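Local coordinates for protein oxidoreductase (Azotobacter vinelandii, PDB 7D5M) that binds NAD+ and, as an inositol dehydrogenase homolog of the Gfo/Idh/MocA family, probably catalyses NAD-dependent oxidation of a sugar or polyol substrate, at residues Q171-F176 / A262-S267; F221-L226 / T246-E251; M167-F172 / M255-S260. All coordinates share one frame; numbering follows the deposited sequence.

Interaction 1 of 3, residues Q171-F176 / A262-S267; sequences QFAHGF and AVNAGS
N264 CG and S267 OG both lie anti to the backbone N (chi1 -180° and 176°), and this brings the amide and the hydroxyl to the carbonyl of A173. S267 OG donates to A173 O over 2.7 Å, in the carbonyl plane and on a lone pair. N264 ND2 reaches A173 O at 3.1 Å from well above that plane. One buried carbonyl oxygen is thus held by two side chains.

Backbone bonds continue the clamp. N264 N donates to H174 O at 2.9 Å, and G175 N donates to S267 O at 3.0 Å. G175, with no side chain, lets its CA come within 3.1 Å of N264 O. The H174 ring takes A262 over one face, with A262 CA 3.8 Å from the ring centroid, a CH-pi contact. At its edge, H174 ND1 accepts the F176 N-H at 3.1 Å, which helps hold the ring's rotation.

N264 to S267 form a type II turn, with G266 at positive phi. N264 OD1 is bonded to R274 of the second subunit. The contact joins the segments that run on from the C-terminal ends of the neighbouring parallel strands 165-173 and 255-261, while V202 of helix 202-217 packs on A262.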
loop_
_atom_site.group_PDB
_atom_site.type_symbol
_atom_site.label_atom_id
_atom_site.label_comp_id
_atom_site.label_asym_id
_atom_site.label_seq_id
_atom_site.Cartn_x
_atom_site.Cartn_y
_atom_site.Cartn_z
ATOM N N GLN A 171 2.104 16.161 9.763
ATOM C CA GLN A 171 1.268 16.823 8.749
ATOM C C GLN A 171 -0.195 16.558 9.083
ATOM O O GLN A 171 -0.524 15.496 9.635
ATOM C CB GLN A 171 1.653 16.390 7.334
ATOM C CG GLN A 171 1.325 14.942 7.001
ATOM C CD GLN A 171 1.471 14.616 5.532
ATOM O OE1 GLN A 171 2.572 14.623 4.982
ATOM N NE2 GLN A 171 0.356 14.312 4.883
ATOM N N PHE A 172 -1.027 17.535 8.778
ATOM C CA PHE A 172 -2.478 17.333 8.595
ATOM C C PHE A 172 -2.837 18.138 7.351
ATOM O O PHE A 172 -3.009 19.360 7.451
ATOM C CB PHE A 172 -3.254 17.691 9.863
ATOM C CG PHE A 172 -4.648 17.120 9.919
ATOM C CD1 PHE A 172 -5.335 16.771 8.766
ATOM C CD2 PHE A 172 -5.283 16.940 11.138
ATOM C CE1 PHE A 172 -6.623 16.264 8.831
ATOM C CE2 PHE A 172 -6.576 16.447 11.200
ATOM C CZ PHE A 172 -7.240 16.095 10.049
ATOM N N ALA A 173 -2.825 17.473 6.201
ATOM C CA ALA A 173 -2.863 18.110 4.868
ATOM C C ALA A 173 -3.931 17.423 4.022
ATOM O O ALA A 173 -3.636 16.398 3.394
ATOM C CB ALA A 173 -1.500 18.028 4.225
ATOM N N HIS A 174 -5.145 17.972 4.042
ATOM C CA HIS A 174 -6.304 17.503 3.249
ATOM C C HIS A 174 -6.593 18.520 2.140
ATOM O O HIS A 174 -6.027 19.619 2.174
ATOM C CB HIS A 174 -7.516 17.266 4.156
ATOM C CG HIS A 174 -8.118 18.519 4.685
ATOM N ND1 HIS A 174 -9.048 19.251 3.967
ATOM C CD2 HIS A 174 -7.935 19.165 5.852
ATOM C CE1 HIS A 174 -9.413 20.303 4.683
ATOM N NE2 HIS A 174 -8.759 20.256 5.854
ATOM N N GLY A 175 -7.438 18.147 1.181
ATOM C CA GLY A 175 -7.692 18.977 -0.005
ATOM C C GLY A 175 -9.113 19.503 -0.061
ATOM O O GLY A 175 -9.473 20.079 -1.093
ATOM N N PHE A 176 -9.921 19.336 0.987
ATOM C CA PHE A 176 -11.373 19.638 0.867
ATOM C C PHE A 176 -11.612 21.118 0.582
ATOM O O PHE A 176 -12.676 21.394 0.018
ATOM C CB PHE A 176 -12.170 19.201 2.091
ATOM C CG PHE A 176 -12.305 17.702 2.168
ATOM C CD1 PHE A 176 -13.148 17.012 1.316
ATOM C CD2 PHE A 176 -11.553 16.987 3.077
ATOM C CE1 PHE A 176 -13.245 15.629 1.384
ATOM C CE2 PHE A 176 -11.667 15.608 3.160
ATOM C CZ PHE A 176 -12.500 14.932 2.302
ATOM N N ALA A 262 -5.380 22.749 4.026
ATOM C CA ALA A 262 -6.743 22.425 3.571
ATOM C C ALA A 262 -6.794 22.474 2.041
ATOM O O ALA A 262 -7.887 22.300 1.495
ATOM C CB ALA A 262 -7.731 23.377 4.197
ATOM N N VAL A 263 -5.643 22.640 1.380
ATOM C CA VAL A 263 -5.560 22.809 -0.102
ATOM C C VAL A 263 -4.623 21.750 -0.710
ATOM O O VAL A 263 -4.161 21.934 -1.859
ATOM C CB VAL A 263 -5.137 24.247 -0.454
ATOM C CG1 VAL A 263 -6.155 25.240 0.068
ATOM C CG2 VAL A 263 -3.750 24.588 0.061
ATOM N N ASN A 264 -4.392 20.641 -0.005
ATOM C CA ASN A 264 -3.623 19.501 -0.556
ATOM C C ASN A 264 -4.561 18.682 -1.448
ATOM O O ASN A 264 -5.072 17.627 -1.005
ATOM C CB ASN A 264 -2.979 18.682 0.557
ATOM C CG ASN A 264 -2.186 17.524 0.008
ATOM O OD1 ASN A 264 -1.814 17.531 -1.166
ATOM N ND2 ASN A 264 -1.935 16.537 0.859
ATOM N N ALA A 265 -4.803 19.168 -2.667
ATOM C CA ALA A 265 -5.818 18.634 -3.593
ATOM C C ALA A 265 -5.676 17.111 -3.690
ATOM O O ALA A 265 -4.554 16.644 -3.917
ATOM C CB ALA A 265 -5.686 19.297 -4.944
ATOM N N GLY A 266 -6.781 16.375 -3.515
ATOM C CA GLY A 266 -6.825 14.908 -3.660
ATOM C C GLY A 266 -6.632 14.178 -2.340
ATOM O O GLY A 266 -6.987 12.980 -2.275
ATOM N N SER A 267 -6.088 14.840 -1.317
ATOM C CA SER A 267 -5.855 14.214 0.010
ATOM C C SER A 267 -7.184 14.125 0.767
ATOM O O SER A 267 -7.851 15.151 0.948
ATOM C CB SER A 267 -4.824 14.946 0.822
ATOM O OG SER A 267 -4.717 14.343 2.114
#

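Interaction 2 of 3, residues F221-L226 / T246-E251; sequences FRIKRL and TLMEYE
E249 O is gripped by two successive backbone N-H groups of the facing strand. K224 N reaches it at 2.8 Å and R225 N at 3.2 Å, both in its carbonyl plane. Two residues opposite one define a classic beta bulge, and the antiparallel register shifts by one between I223 and R225. E249 N returns a bond to R225 O, so R225 and E249 are a hydrogen-bonded pair. Beyond the bulge, E251 N donates to R222 O. A water extends the pairing: it accepts from R222 N and donates to E251 O.

The side chains of R225 and E249 run side by side. The R225 chain bends at chi3 (-57°) while the E249 chain stays extended beyond CG, which sets the guanidinium beside the carboxylate. R225 NH2 donates to E249 OE2 at 2.8 Å. That oxygen lies in the guanidinium plane but is approached from above the carboxylate plane, the planes being 57° apart. R225 NE adds a weak bond to E249 OE1, and K224 NZ forms a long ion pair with the same oxygen at 3.9 Å. The aliphatic part of K224 lies against E251, with K224 CG 3.3 Å from E251 OE2.

Apolar groups gather round M248 and Y250. F221 points its edge at one face of Y250, ring planes 66° apart, with F221 CD2 3.7 Å from Y250 CG. I223 CD1 meets M248 SD at 3.6 Å, and L226 CB rests on M248 CG. W372 of helix 363-381 packs on L226 and M248. W386 forms a cation-pi contact with R225.

In this beta hairpin, buried L226 and M248 lie on one face, with I223, Y250 and F221 alongside. On the opposite face, E249 probably offsets chiefly the charge of R225, and weakly that of K224.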
loop_
_atom_site.group_PDB
_atom_site.type_symbol
_atom_site.label_atom_id
_atom_site.label_comp_id
_atom_site.label_asym_id
_atom_site.label_seq_id
_atom_site.Cartn_x
_atom_site.Cartn_y
_atom_site.Cartn_z
ATOM N N PHE A 221 9.737 16.619 25.693
ATOM C CA PHE A 221 10.254 17.509 24.625
ATOM C C PHE A 221 9.707 18.920 24.833
ATOM O O PHE A 221 8.522 19.080 25.171
ATOM C CB PHE A 221 9.946 16.964 23.229
ATOM C CG PHE A 221 11.064 16.102 22.707
ATOM C CD1 PHE A 221 11.593 15.089 23.492
ATOM C CD2 PHE A 221 11.602 16.323 21.452
ATOM C CE1 PHE A 221 12.635 14.310 23.024
ATOM C CE2 PHE A 221 12.645 15.540 20.987
ATOM C CZ PHE A 221 13.166 14.552 21.785
ATOM N N ARG A 222 10.582 19.902 24.622
ATOM C CA ARG A 222 10.263 21.342 24.748
ATOM C C ARG A 222 10.727 22.053 23.485
ATOM O O ARG A 222 11.904 21.913 23.125
ATOM C CB ARG A 222 10.958 21.946 25.969
ATOM C CG ARG A 222 10.526 21.328 27.289
ATOM C CD ARG A 222 9.073 21.597 27.634
ATOM N NE ARG A 222 8.764 20.989 28.924
ATOM C CZ ARG A 222 8.229 19.781 29.099
ATOM N NH1 ARG A 222 7.896 19.025 28.064
ATOM N NH2 ARG A 222 8.021 19.334 30.324
ATOM N N ILE A 223 9.831 22.809 22.863
ATOM C CA ILE A 223 10.174 23.654 21.691
ATOM C C ILE A 223 10.994 24.844 22.202
ATOM O O ILE A 223 10.515 25.550 23.126
ATOM C CB ILE A 223 8.909 24.091 20.931
ATOM C CG1 ILE A 223 8.047 22.895 20.522
ATOM C CG2 ILE A 223 9.285 24.951 19.737
ATOM C CD1 ILE A 223 6.623 23.259 20.191
ATOM N N LYS A 224 12.193 25.034 21.647
ATOM C CA LYS A 224 13.082 26.183 21.961
ATOM C C LYS A 224 12.728 27.367 21.053
ATOM O O LYS A 224 12.576 28.503 21.561
ATOM C CB LYS A 224 14.545 25.778 21.788
ATOM C CG LYS A 224 15.540 26.843 22.223
ATOM C CD LYS A 224 16.896 26.716 21.582
ATOM C CE LYS A 224 17.510 25.344 21.748
ATOM N NZ LYS A 224 18.408 25.016 20.618
ATOM N N ARG A 225 12.618 27.127 19.742
ATOM C CA ARG A 225 12.334 28.185 18.738
ATOM C C ARG A 225 11.477 27.595 17.626
ATOM O O ARG A 225 11.564 26.387 17.417
ATOM C CB ARG A 225 13.605 28.716 18.072
ATOM C CG ARG A 225 14.661 29.248 19.026
ATOM C CD ARG A 225 15.643 30.135 18.281
ATOM N NE ARG A 225 16.281 29.437 17.170
ATOM C CZ ARG A 225 16.890 30.024 16.139
ATOM N NH1 ARG A 225 16.934 31.344 16.048
ATOM N NH2 ARG A 225 17.446 29.287 15.192
ATOM N N LEU A 226 10.720 28.430 16.921
ATOM C CA LEU A 226 10.062 27.982 15.677
ATOM C C LEU A 226 10.011 29.125 14.671
ATOM O O LEU A 226 10.159 30.303 15.042
ATOM C CB LEU A 226 8.681 27.378 15.961
ATOM C CG LEU A 226 7.562 28.282 16.478
ATOM C CD1 LEU A 226 6.999 29.194 15.397
ATOM C CD2 LEU A 226 6.431 27.418 17.029
ATOM N N THR A 246 5.564 24.909 9.535
ATOM C CA THR A 246 6.167 25.259 10.835
ATOM C C THR A 246 7.414 24.412 11.043
ATOM O O THR A 246 7.305 23.178 11.103
ATOM C CB THR A 246 5.188 25.100 11.997
ATOM O OG1 THR A 246 4.017 25.833 11.652
ATOM C CG2 THR A 246 5.795 25.594 13.294
ATOM N N LEU A 247 8.563 25.065 11.145
ATOM C CA LEU A 247 9.835 24.397 11.472
ATOM C C LEU A 247 10.211 24.764 12.910
ATOM O O LEU A 247 10.123 25.966 13.292
ATOM C CB LEU A 247 10.900 24.821 10.461
ATOM C CG LEU A 247 12.229 24.082 10.579
ATOM C CD1 LEU A 247 12.067 22.597 10.285
ATOM C CD2 LEU A 247 13.253 24.690 9.636
ATOM N N MET A 248 10.568 23.758 13.696
ATOM C CA MET A 248 10.839 23.929 15.141
ATOM C C MET A 248 12.186 23.308 15.503
ATOM O O MET A 248 12.539 22.241 14.960
ATOM C CB MET A 248 9.729 23.259 15.952
ATOM C CG MET A 248 8.356 23.636 15.463
ATOM S SD MET A 248 7.071 23.100 16.589
ATOM C CE MET A 248 7.113 21.329 16.366
ATOM N N GLU A 249 12.904 23.970 16.402
ATOM C CA GLU A 249 14.064 23.389 17.111
ATOM C C GLU A 249 13.609 23.054 18.524
ATOM O O GLU A 249 13.116 23.964 19.205
ATOM C CB GLU A 249 15.234 24.368 17.189
ATOM C CG GLU A 249 15.571 25.040 15.875
ATOM C CD GLU A 249 16.724 26.029 15.983
ATOM O OE1 GLU A 249 17.128 26.328 17.128
ATOM O OE2 GLU A 249 17.215 26.500 14.925
ATOM N N TYR A 250 13.742 21.797 18.922
ATOM C CA TYR A 250 13.516 21.353 20.316
ATOM C C TYR A 250 14.786 21.602 21.130
ATOM O O TYR A 250 15.892 21.604 20.550
ATOM C CB TYR A 250 13.149 19.875 20.362
ATOM C CG TYR A 250 11.858 19.525 19.672
ATOM C CD1 TYR A 250 10.640 19.729 20.296
ATOM C CD2 TYR A 250 11.846 18.975 18.402
ATOM C CE1 TYR A 250 9.446 19.406 19.678
ATOM C CE2 TYR A 250 10.657 18.641 17.773
ATOM C CZ TYR A 250 9.453 18.853 18.414
ATOM O OH TYR A 250 8.259 18.534 17.827
ATOM N N GLU A 251 14.630 21.785 22.446
ATOM C CA GLU A 251 15.772 21.737 23.397
ATOM C C GLU A 251 16.458 20.386 23.196
ATOM O O GLU A 251 15.742 19.367 23.174
ATOM C CB GLU A 251 15.315 21.906 24.850
ATOM C CG GLU A 251 14.751 23.277 25.177
ATOM C CD GLU A 251 15.743 24.429 25.193
ATOM O OE1 GLU A 251 16.969 24.173 25.147
ATOM O OE2 GLU A 251 15.281 25.590 25.240
HETATM O O HOH W 1 13.354 18.933 24.354
#

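Interaction 3 of 3, residues M167-F172 / M255-S260; sequences MVHMQF and MGLVWS
M170 lays its terminal methyl against V258, with M170 CE 3.7 Å from V258 CG2. Its chain bends at chi3 (-81°), which turns CE back over the neighbouring strand. M170 CE also lies 3.8 Å from L257 O. P210 and S214 of helix 202-217 touch M170 as well.

The other side of the sheet carries H169, L257, Q171 and W259. L257 CB sits over one face of the H169 ring, offset toward the rim, 4.1 Å from H169 CD2. Q171 and W259 run side by side. The Q171 amide stands nearly upright to the indole, planes 80° apart, and Q171 OE1 meets the indole edge at W259 CE3, 3.8 Å away.

Strands 167-172 and 255-260 are parallel, 8° apart in direction. They lie in the mixed sheet of the C-terminal alpha/beta domain of this family, whose other joins are antiparallel. Five backbone bonds alternate between them, from V168 N to M255 O at one end to F172 N to W259 O at the other. CA-H...O contacts fill in between, such as M167 CA to M255 O at 3.1 Å.

The polar ends on the H169 side have partners beyond the pair. W259 NE1 bonds to N243 OD1, and Q171 NE2 to G270 O. H169 NE2 bonds to Y245 OH of the second subunit, and the H169 ring also meets W259 of that subunit.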
loop_
_atom_site.group_PDB
_atom_site.type_symbol
_atom_site.label_atom_id
_atom_site.label_comp_id
_atom_site.label_asym_id
_atom_site.label_seq_id
_atom_site.Cartn_x
_atom_site.Cartn_y
_atom_site.Cartn_z
ATOM N N MET A 167 14.210 13.753 14.794
ATOM C CA MET A 167 13.187 14.531 14.053
ATOM C C MET A 167 11.780 14.056 14.376
ATOM O O MET A 167 11.573 12.851 14.604
ATOM C CB MET A 167 13.380 14.420 12.546
ATOM C CG MET A 167 14.504 15.251 12.050
ATOM S SD MET A 167 15.105 14.521 10.555
ATOM C CE MET A 167 16.119 13.291 11.362
ATOM N N VAL A 168 10.859 15.010 14.346
ATOM C CA VAL A 168 9.400 14.779 14.486
ATOM C C VAL A 168 8.723 15.446 13.288
ATOM O O VAL A 168 8.687 16.683 13.249
ATOM C CB VAL A 168 8.872 15.323 15.824
ATOM C CG1 VAL A 168 7.457 14.825 16.073
ATOM C CG2 VAL A 168 9.795 14.952 16.979
ATOM N N HIS A 169 8.242 14.642 12.339
ATOM C CA HIS A 169 7.607 15.106 11.079
ATOM C C HIS A 169 6.099 14.907 11.181
ATOM O O HIS A 169 5.650 13.762 11.281
ATOM C CB HIS A 169 8.225 14.403 9.875
ATOM C CG HIS A 169 9.563 14.960 9.557
ATOM N ND1 HIS A 169 10.097 14.917 8.296
ATOM C CD2 HIS A 169 10.441 15.632 10.329
ATOM C CE1 HIS A 169 11.282 15.489 8.314
ATOM N NE2 HIS A 169 11.523 15.932 9.547
ATOM N N MET A 170 5.368 16.011 11.149
ATOM C CA MET A 170 3.910 16.049 11.379
ATOM C C MET A 170 3.250 16.699 10.172
ATOM O O MET A 170 3.801 17.684 9.630
ATOM C CB MET A 170 3.607 16.851 12.641
ATOM C CG MET A 170 4.016 16.121 13.894
ATOM S SD MET A 170 4.199 17.222 15.279
ATOM C CE MET A 170 5.835 17.892 14.976
ATOM N N GLN A 171 2.104 16.161 9.763
ATOM C CA GLN A 171 1.268 16.823 8.749
ATOM C C GLN A 171 -0.195 16.558 9.083
ATOM O O GLN A 171 -0.524 15.496 9.635
ATOM C CB GLN A 171 1.653 16.390 7.334
ATOM C CG GLN A 171 1.325 14.942 7.001
ATOM C CD GLN A 171 1.471 14.616 5.532
ATOM O OE1 GLN A 171 2.572 14.623 4.982
ATOM N NE2 GLN A 171 0.356 14.312 4.883
ATOM N N PHE A 172 -1.027 17.535 8.778
ATOM C CA PHE A 172 -2.478 17.333 8.595
ATOM C C PHE A 172 -2.837 18.138 7.351
ATOM O O PHE A 172 -3.009 19.360 7.451
ATOM C CB PHE A 172 -3.254 17.691 9.863
ATOM C CG PHE A 172 -4.648 17.120 9.919
ATOM C CD1 PHE A 172 -5.335 16.771 8.766
ATOM C CD2 PHE A 172 -5.283 16.940 11.138
ATOM C CE1 PHE A 172 -6.623 16.264 8.831
ATOM C CE2 PHE A 172 -6.576 16.447 11.200
ATOM C CZ PHE A 172 -7.240 16.095 10.049
ATOM N N MET A 255 14.712 18.292 15.651
ATOM C CA MET A 255 13.947 19.220 14.781
ATOM C C MET A 255 12.514 18.712 14.637
ATOM O O MET A 255 12.302 17.487 14.652
ATOM C CB MET A 255 14.581 19.332 13.391
ATOM C CG MET A 255 16.003 19.865 13.411
ATOM S SD MET A 255 16.119 21.547 14.093
ATOM C CE MET A 255 15.389 22.513 12.777
ATOM N N GLY A 256 11.583 19.644 14.485
ATOM C CA GLY A 256 10.164 19.355 14.254
ATOM C C GLY A 256 9.692 20.062 13.007
ATOM O O GLY A 256 10.118 21.209 12.751
ATOM N N LEU A 257 8.813 19.421 12.251
ATOM C CA LEU A 257 8.219 20.041 11.056
ATOM C C LEU A 257 6.729 19.748 11.088
ATOM O O LEU A 257 6.388 18.574 11.300
ATOM C CB LEU A 257 8.881 19.443 9.816
ATOM C CG LEU A 257 8.288 19.870 8.476
ATOM C CD1 LEU A 257 8.496 21.351 8.218
ATOM C CD2 LEU A 257 8.889 19.039 7.356
ATOM N N VAL A 258 5.902 20.775 10.901
ATOM C CA VAL A 258 4.426 20.602 10.781
ATOM C C VAL A 258 3.981 21.215 9.458
ATOM O O VAL A 258 4.189 22.433 9.249
ATOM C CB VAL A 258 3.642 21.222 11.949
ATOM C CG1 VAL A 258 2.163 20.863 11.874
ATOM C CG2 VAL A 258 4.228 20.825 13.295
ATOM N N TRP A 259 3.404 20.392 8.589
ATOM C CA TRP A 259 2.707 20.864 7.375
ATOM C C TRP A 259 1.202 20.857 7.648
ATOM O O TRP A 259 0.633 19.768 7.832
ATOM C CB TRP A 259 3.097 20.022 6.155
ATOM C CG TRP A 259 2.338 20.410 4.928
ATOM C CD1 TRP A 259 1.910 21.659 4.585
ATOM C CD2 TRP A 259 1.916 19.537 3.868
ATOM N NE1 TRP A 259 1.244 21.624 3.388
ATOM C CE2 TRP A 259 1.235 20.334 2.926
ATOM C CE3 TRP A 259 2.068 18.167 3.617
ATOM C CZ2 TRP A 259 0.703 19.797 1.756
ATOM C CZ3 TRP A 259 1.542 17.635 2.462
ATOM C CH2 TRP A 259 0.867 18.444 1.543
ATOM N N SER A 260 0.587 22.039 7.738
ATOM C CA SER A 260 -0.872 22.240 7.930
ATOM C C SER A 260 -1.489 22.642 6.590
ATOM O O SER A 260 -0.976 23.598 5.986
ATOM C CB SER A 260 -1.141 23.300 8.984
ATOM O OG SER A 260 -0.458 23.016 10.195
#

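In the fold
All three contacts reach the same mixed sheet. Interaction 3 is its buried parallel pair, with regular backbone bonds, apolar packing on one face and polar and aromatic groups on the other. Interaction 1 shares Q171 and F172 with it and continues strand 165-173 into loops. It is also buried, but side-chain amide and hydroxyl groups join irregular backbone bonds in place of a regular strand ladder. Both touch the second subunit. Interaction 2 is partly exposed and adds an ion-pair network. Strand 243-250 joins it to interaction 3, with M248 N probably bonded to G256 O. The side chains of H174 and F172 lie about 10 and 7 Å from the bound NAD. Interaction 2 lies away from the NAD-binding residues.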